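Local coordinates for protein type I polyketide synthase PikAII (Streptomyces venezuelae, PDB 3QP9) that probably epimerizes the alpha-methyl centre of a beta-ketoacyl polyketide intermediate through a C2-type ketoreductase domain thought not to reduce the ketone, at residues R91-L96 against E143-A148; G109-L114 against W152-G157. All coordinates share one frame; numbering follows the deposited sequence.

Contact 1. Residues R91-L96 against E143-A148; sequences RLAATL and EDAGVA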
ATOM      1  N   ARG A  91     -26.388   1.356   9.999  1.00 56.18           N
ATOM      2  CA  ARG A  91     -26.515   0.279  10.996  1.00 55.73           C
ATOM      3  C   ARG A  91     -25.361   0.269  11.994  1.00 54.56           C
ATOM      4  O   ARG A  91     -25.586   0.097  13.197  1.00 53.57           O
ATOM      5  CB  ARG A  91     -26.632  -1.087  10.325  1.00 56.77           C
ATOM      6  CG  ARG A  91     -27.694  -1.140   9.238  1.00 61.77           C
ATOM      7  CD  ARG A  91     -29.078  -1.412   9.824  1.00 69.39           C
ATOM      8  NE  ARG A  91     -30.069  -1.846   8.835  1.00 73.80           N
ATOM      9  CZ  ARG A  91     -29.983  -2.945   8.068  1.00 77.34           C
ATOM     10  NH1 ARG A  91     -28.918  -3.746   8.126  1.00 77.14           N
ATOM     11  NH2 ARG A  91     -30.968  -3.249   7.215  1.00 78.43           N
ATOM     12  N   LEU A  92     -24.123   0.457  11.491  1.00 51.48           N
ATOM     13  CA  LEU A  92     -22.949   0.433  12.360  1.00 50.10           C
ATOM     14  C   LEU A  92     -22.952   1.644  13.295  1.00 48.80           C
ATOM     15  O   LEU A  92     -22.599   1.503  14.447  1.00 47.60           O
ATOM     16  CB  LEU A  92     -21.641   0.416  11.560  1.00 48.29           C
ATOM     17  CG  LEU A  92     -20.512  -0.532  11.995  1.00 48.66           C
ATOM     18  CD1 LEU A  92     -19.217  -0.342  11.135  1.00 48.06           C
ATOM     19  CD2 LEU A  92     -20.173  -0.456  13.438  1.00 43.71           C
ATOM     20  N   ALA A  93     -23.305   2.820  12.773  1.00 49.17           N
ATOM     21  CA  ALA A  93     -23.378   4.043  13.595  1.00 50.28           C
ATOM     22  C   ALA A  93     -24.413   3.892  14.738  1.00 49.47           C
ATOM     23  O   ALA A  93     -24.184   4.353  15.856  1.00 50.03           O
ATOM     24  CB  ALA A  93     -23.695   5.296  12.728  1.00 51.14           C
ATOM     25  N   ALA A  94     -25.524   3.221  14.453  1.00 50.16           N
ATOM     26  CA  ALA A  94     -26.597   2.969  15.475  1.00 50.44           C
ATOM     27  C   ALA A  94     -25.988   2.073  16.532  1.00 50.21           C
ATOM     28  O   ALA A  94     -26.129   2.285  17.725  1.00 49.54           O
ATOM     29  CB  ALA A  94     -27.737   2.254  14.832  1.00 50.76           C
ATOM     30  N   THR A  95     -25.232   1.081  16.061  1.00 49.41           N
ATOM     31  CA  THR A  95     -24.638   0.103  16.942  1.00 49.21           C
ATOM     32  C   THR A  95     -23.640   0.787  17.845  1.00 48.32           C
ATOM     33  O   THR A  95     -23.622   0.525  19.041  1.00 49.59           O
ATOM     34  CB  THR A  95     -23.912  -1.014  16.122  1.00 49.53           C
ATOM     35  OG1 THR A  95     -24.896  -1.689  15.348  1.00 50.87           O
ATOM     36  CG2 THR A  95     -23.189  -2.005  17.017  1.00 46.50           C
ATOM     37  N   LEU A  96     -22.801   1.641  17.264  1.00 47.07           N
ATOM     38  CA  LEU A  96     -21.842   2.451  18.029  1.00 45.72           C
ATOM     39  C   LEU A  96     -22.496   3.471  19.017  1.00 45.12           C
ATOM     40  O   LEU A  96     -22.097   3.536  20.182  1.00 44.15           O
ATOM     41  CB  LEU A  96     -20.885   3.173  17.105  1.00 44.42           C
ATOM     42  CG  LEU A  96     -19.919   2.314  16.269  1.00 44.39           C
ATOM     43  CD1 LEU A  96     -19.490   3.139  15.036  1.00 39.49           C
ATOM     44  CD2 LEU A  96     -18.701   1.760  17.094  1.00 40.43           C
ATOM     45  N   GLU A 143     -17.661   8.646  13.300  1.00 43.58           N
ATOM     46  CA  GLU A 143     -17.977  10.065  13.264  1.00 45.88           C
ATOM     47  C   GLU A 143     -19.500  10.257  13.265  1.00 46.83           C
ATOM     48  O   GLU A 143     -19.963  11.150  13.944  1.00 48.32           O
ATOM     49  CB  GLU A 143     -17.336  10.779  12.068  1.00 46.05           C
ATOM     50  CG  GLU A 143     -17.268  12.308  12.255  1.00 53.69           C
ATOM     51  CD  GLU A 143     -16.594  13.066  11.096  1.00 61.64           C
ATOM     52  OE1 GLU A 143     -16.061  14.180  11.359  1.00 64.29           O
ATOM     53  OE2 GLU A 143     -16.601  12.569   9.930  1.00 65.55           O
ATOM     54  N   ASP A 144     -20.263   9.399  12.577  1.00 47.71           N
ATOM     55  CA  ASP A 144     -21.754   9.513  12.582  1.00 48.64           C
ATOM     56  C   ASP A 144     -22.325   9.282  13.975  1.00 48.21           C
ATOM     57  O   ASP A 144     -23.319   9.897  14.332  1.00 47.38           O
ATOM     58  CB  ASP A 144     -22.452   8.509  11.671  1.00 49.01           C
ATOM     59  CG  ASP A 144     -22.033   8.606  10.225  1.00 52.04           C
ATOM     60  OD1 ASP A 144     -22.169   7.544   9.532  1.00 48.68           O
ATOM     61  OD2 ASP A 144     -21.573   9.699   9.781  1.00 53.31           O
ATOM     62  N   ALA A 145     -21.738   8.346  14.724  1.00 45.22           N
ATOM     63  CA  ALA A 145     -22.126   8.130  16.107  1.00 44.06           C
ATOM     64  C   ALA A 145     -21.523   9.103  17.179  1.00 43.36           C
ATOM     65  O   ALA A 145     -21.824   8.977  18.378  1.00 42.40           O
ATOM     66  CB  ALA A 145     -21.852   6.687  16.485  1.00 43.99           C
ATOM     67  N   GLY A 146     -20.635  10.012  16.750  1.00 42.51           N
ATOM     68  CA  GLY A 146     -19.965  10.961  17.650  1.00 42.95           C
ATOM     69  C   GLY A 146     -18.998  10.386  18.689  1.00 43.25           C
ATOM     70  O   GLY A 146     -18.833  10.968  19.766  1.00 41.94           O
ATOM     71  N   VAL A 147     -18.360   9.240  18.348  1.00 41.75           N
ATOM     72  CA  VAL A 147     -17.311   8.595  19.165  1.00 41.95           C
ATOM     73  C   VAL A 147     -16.051   9.352  18.896  1.00 40.64           C
ATOM     74  O   VAL A 147     -15.562   9.354  17.771  1.00 41.13           O
ATOM     75  CB  VAL A 147     -17.095   7.086  18.785  1.00 40.78           C
ATOM     76  CG1 VAL A 147     -16.035   6.426  19.684  1.00 41.63           C
ATOM     77  CG2 VAL A 147     -18.408   6.309  18.894  1.00 43.14           C
ATOM     78  N   ALA A 148     -15.542   9.992  19.934  1.00 38.70           N
ATOM     79  CA  ALA A 148     -14.411  10.912  19.837  1.00 38.37           C
ATOM     80  C   ALA A 148     -13.122  10.187  20.181  1.00 36.91           C
ATOM     81  O   ALA A 148     -12.061  10.683  19.871  1.00 36.64           O
ATOM     82  CB  ALA A 148     -14.605  12.128  20.824  1.00 40.31           C
TER

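Contact 2. Residues G109-L114 against W152-G157; sequences GVLSLL and WCVTHG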
ATOM      1  N   GLY A 109     -11.199   4.024  23.968  1.00 36.33           N
ATOM      2  CA  GLY A 109     -10.587   3.717  22.681  1.00 34.02           C
ATOM      3  C   GLY A 109     -11.456   2.792  21.890  1.00 33.38           C
ATOM      4  O   GLY A 109     -12.412   2.194  22.418  1.00 34.42           O
ATOM      5  N   VAL A 110     -11.110   2.628  20.625  1.00 31.34           N
ATOM      6  CA  VAL A 110     -11.764   1.705  19.720  1.00 31.88           C
ATOM      7  C   VAL A 110     -10.676   0.910  18.960  1.00 33.39           C
ATOM      8  O   VAL A 110      -9.775   1.517  18.361  1.00 31.95           O
ATOM      9  CB  VAL A 110     -12.604   2.449  18.651  1.00 32.10           C
ATOM     10  CG1 VAL A 110     -13.383   1.450  17.706  1.00 30.05           C
ATOM     11  CG2 VAL A 110     -13.640   3.424  19.342  1.00 32.16           C
ATOM     12  N   LEU A 111     -10.811  -0.420  19.015  1.00 32.55           N
ATOM     13  CA  LEU A 111      -9.889  -1.407  18.492  1.00 32.33           C
ATOM     14  C   LEU A 111     -10.642  -2.153  17.447  1.00 31.77           C
ATOM     15  O   LEU A 111     -11.549  -2.916  17.768  1.00 34.00           O
ATOM     16  CB  LEU A 111      -9.486  -2.419  19.554  1.00 30.21           C
ATOM     17  CG  LEU A 111      -8.317  -3.302  19.069  1.00 31.04           C
ATOM     18  CD1 LEU A 111      -7.147  -2.456  18.658  1.00 28.42           C
ATOM     19  CD2 LEU A 111      -7.932  -4.251  20.194  1.00 33.47           C
ATOM     20  N   SER A 112     -10.305  -1.929  16.202  1.00 29.99           N
ATOM     21  CA  SER A 112     -10.985  -2.661  15.109  1.00 30.08           C
ATOM     22  C   SER A 112     -10.277  -3.949  14.778  1.00 31.33           C
ATOM     23  O   SER A 112      -9.060  -3.927  14.405  1.00 29.57           O
ATOM     24  CB  SER A 112     -11.014  -1.817  13.887  1.00 27.03           C
ATOM     25  OG  SER A 112     -11.592  -2.532  12.815  1.00 33.44           O
ATOM     26  N   LEU A 113     -10.978  -5.088  14.898  1.00 32.60           N
ATOM     27  CA  LEU A 113     -10.393  -6.334  14.320  1.00 32.06           C
ATOM     28  C   LEU A 113     -10.952  -6.597  12.905  1.00 32.44           C
ATOM     29  O   LEU A 113     -10.874  -7.737  12.430  1.00 33.30           O
ATOM     30  CB  LEU A 113     -10.628  -7.555  15.271  1.00 32.19           C
ATOM     31  CG  LEU A 113     -10.200  -7.370  16.742  1.00 32.77           C
ATOM     32  CD1 LEU A 113     -10.339  -8.693  17.538  1.00 35.20           C
ATOM     33  CD2 LEU A 113      -8.728  -6.880  16.890  1.00 34.78           C
ATOM     34  N   LEU A 114     -11.560  -5.599  12.264  1.00 30.77           N
ATOM     35  CA  LEU A 114     -12.315  -5.847  10.993  1.00 31.75           C
ATOM     36  C   LEU A 114     -11.436  -6.327   9.843  1.00 33.92           C
ATOM     37  O   LEU A 114     -11.904  -7.038   8.968  1.00 34.55           O
ATOM     38  CB  LEU A 114     -13.118  -4.620  10.499  1.00 31.05           C
ATOM     39  CG  LEU A 114     -14.283  -4.175  11.423  1.00 33.09           C
ATOM     40  CD1 LEU A 114     -14.865  -2.863  10.936  1.00 27.49           C
ATOM     41  CD2 LEU A 114     -15.394  -5.320  11.466  1.00 32.75           C
ATOM     42  N   TRP A 152      -8.017   2.383  16.844  1.00 25.42           N
ATOM     43  CA  TRP A 152      -6.794   1.617  16.459  1.00 23.05           C
ATOM     44  C   TRP A 152      -7.181   0.413  15.561  1.00 26.95           C
ATOM     45  O   TRP A 152      -8.102  -0.352  15.921  1.00 27.55           O
ATOM     46  CB  TRP A 152      -6.100   1.154  17.705  1.00 23.33           C
ATOM     47  CG  TRP A 152      -5.394   2.232  18.469  1.00 23.41           C
ATOM     48  CD1 TRP A 152      -5.957   3.096  19.407  1.00 27.03           C
ATOM     49  CD2 TRP A 152      -4.015   2.584  18.373  1.00 20.03           C
ATOM     50  NE1 TRP A 152      -4.974   3.915  19.925  1.00 29.04           N
ATOM     51  CE2 TRP A 152      -3.775   3.609  19.316  1.00 25.61           C
ATOM     52  CE3 TRP A 152      -2.929   2.054  17.651  1.00 24.49           C
ATOM     53  CZ2 TRP A 152      -2.494   4.209  19.474  1.00 27.56           C
ATOM     54  CZ3 TRP A 152      -1.674   2.597  17.812  1.00 23.67           C
ATOM     55  CH2 TRP A 152      -1.444   3.634  18.764  1.00 24.26           C
ATOM     56  N   CYS A 153      -6.484   0.210  14.425  1.00 28.41           N
ATOM     57  CA  CYS A 153      -6.821  -0.926  13.524  1.00 28.57           C
ATOM     58  C   CYS A 153      -5.732  -1.947  13.598  1.00 28.88           C
ATOM     59  O   CYS A 153      -4.593  -1.628  13.401  1.00 27.78           O
ATOM     60  CB  CYS A 153      -7.007  -0.453  12.055  1.00 27.42           C
ATOM     61  SG  CYS A 153      -8.454   0.631  11.865  1.00 31.89           S
ATOM     62  N   VAL A 154      -6.081  -3.169  13.940  1.00 29.02           N
ATOM     63  CA  VAL A 154      -5.098  -4.217  14.124  1.00 29.73           C
ATOM     64  C   VAL A 154      -5.115  -5.166  12.951  1.00 31.51           C
ATOM     65  O   VAL A 154      -6.200  -5.589  12.507  1.00 33.75           O
ATOM     66  CB  VAL A 154      -5.324  -4.916  15.460  1.00 31.82           C
ATOM     67  CG1 VAL A 154      -4.367  -6.106  15.652  1.00 29.86           C
ATOM     68  CG2 VAL A 154      -5.096  -3.887  16.647  1.00 34.04           C
ATOM     69  N   THR A 155      -3.915  -5.500  12.400  1.00 30.24           N
ATOM     70  CA  THR A 155      -3.818  -6.445  11.323  1.00 28.99           C
ATOM     71  C   THR A 155      -2.906  -7.575  11.790  1.00 29.95           C
ATOM     72  O   THR A 155      -2.352  -7.496  12.858  1.00 28.63           O
ATOM     73  CB  THR A 155      -3.199  -5.792  10.044  1.00 28.69           C
ATOM     74  OG1 THR A 155      -1.899  -5.226  10.389  1.00 28.63           O
ATOM     75  CG2 THR A 155      -4.156  -4.716   9.441  1.00 30.65           C
ATOM     76  N   HIS A 156      -2.773  -8.652  10.998  1.00 30.83           N
ATOM     77  CA  HIS A 156      -1.740  -9.713  11.242  1.00 29.99           C
ATOM     78  C   HIS A 156      -1.186 -10.085   9.899  1.00 28.45           C
ATOM     79  O   HIS A 156      -1.941 -10.257   8.953  1.00 28.79           O
ATOM     80  CB  HIS A 156      -2.329 -10.966  12.000  1.00 31.46           C
ATOM     81  CG  HIS A 156      -3.459 -11.642  11.295  1.00 35.65           C
ATOM     82  ND1 HIS A 156      -3.268 -12.737  10.478  1.00 35.45           N
ATOM     83  CD2 HIS A 156      -4.805 -11.389  11.289  1.00 36.40           C
ATOM     84  CE1 HIS A 156      -4.434 -13.118   9.970  1.00 35.98           C
ATOM     85  NE2 HIS A 156      -5.384 -12.314  10.440  1.00 35.77           N
ATOM     86  N   GLY A 157       0.134 -10.189   9.801  1.00 28.54           N
ATOM     87  CA  GLY A 157       0.803 -10.564   8.525  1.00 27.36           C
ATOM     88  C   GLY A 157       0.785  -9.461   7.449  1.00 27.97           C
ATOM     89  O   GLY A 157       1.055  -9.738   6.301  1.00 29.34           O
TER
HETATM   90  O   HOH W   1      -8.547  -4.490  11.821  1.00 32.12           O

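Contact 1. Residues R91-L96 against E143-A148
With CG anti to the carbonyl carbon (chi1 -65°), Leu96 carries its isobutyl group beside its own backbone N, and CB is the atom that meets the methyl of Ala145. Asp144 has the same first torsion (chi1 -58°): its CB meets Ala93 from the backbone position, and the torsion takes the carboxylate past that methyl to the start of helix 89-102, where OD2 forms a salt bridge with Arg89 and OD1 a hydrogen bond with Gln90. The centre of the contact is a close meeting of small side chains: Ala93 and Ala145 bring their CA atoms to 5.0 Å, a spacing that their single methyl groups permit. Ala93 CB lies 3.6 Å from Asp144 CB, and Ala145 CB rests on helix 89-102, touching both Ala93 O, at 3.4 Å, and Leu96 CB, at 3.7 Å. Farther along, Val147 CG2 approaches Leu96 CB more loosely, at 4.4 Å. The grip between the two segments is thus van der Waals contact, with the polar hold of Asp144 at one margin. Gly146, at positive phi (66°), ends helix 130-144 in a Schellman motif; its N reaches back to Glu143 O. The reversal of the chain there lets Val147 return to the hydrophobic side as the chain heads for strand 151-156. Leu92 and Leu96 extend the packing inward onto Ala141, and Leu96 and Val147 both touch Leu142, so helix 89-102 rests on the C-terminal end of helix 130-144, the helix that links strand 109-112 to strand 151-156.

Contact 2. Residues G109-L114 against W152-G157
Ser112 O is gripped twice: Val154 N donates to it at 3.1 Å, almost straight (N-H...O 177°), and a water donates to it from 2.7 Å. The same water donates to Val154 O, also at 2.7 Å, bridging the two strands just where strand 109-112 ends. One step back, Ser112 N gives a hydrogen bond of 2.7 Å to Trp152 O. Trp152 N also bonds to Val110 O, at a distance so short that its exact value is doubtful. Leu111 stands beside Trp152 and Ser112 beside Cys153, on alternate faces of the sheet. On the Leu111 face, the CG of Leu111 is anti to its backbone N (chi1 -170°), and CD1 leans toward the neighbouring strand to meet Val154 CG2 obliquely; their 3.2 Å is closer than van der Waals contact and so doubtful. The same CD1 meets Trp152 CB, while the indole leads away toward Ile194, Val211 and Leu212. Opposite, Ser112 CB faces Cys153 SG at 4.1 Å. Ser112 OG turns back to accept from Leu114 N at 3.1 Å, an ST turn at the strand's exit. Leu138 of helix 130-144 packs on Ser112 from this face. Strand 109-112, helix 130-144 and strand 151-156 make a beta-alpha-beta unit of the kind that builds Rossmann folds, here with the helix on the Ser112 face.

How the contacts relate
Contacts 1 and 2 share one crossover: helix 130-144, whose C-terminal end and exit form half of contact 1, joins the two strands of contact 2. Their centres lie about 17 Å apart, yet they touch directly, Val147 CG1 meeting Val110 CG2 at 3.9 Å. Along the chain the segments alternate, helix 89-102 leading to strand 109-112 before helix 130-144 and then strand 151-156. Contact 1 thus packs two helices on the outer layer, and contact 2 sets the adjacent strands in the buried core beneath. Both belong to the Rossmann-like half that contains strands 109-112 and 151-156, probably the structural rather than the catalytic half, as in related ketoreductases.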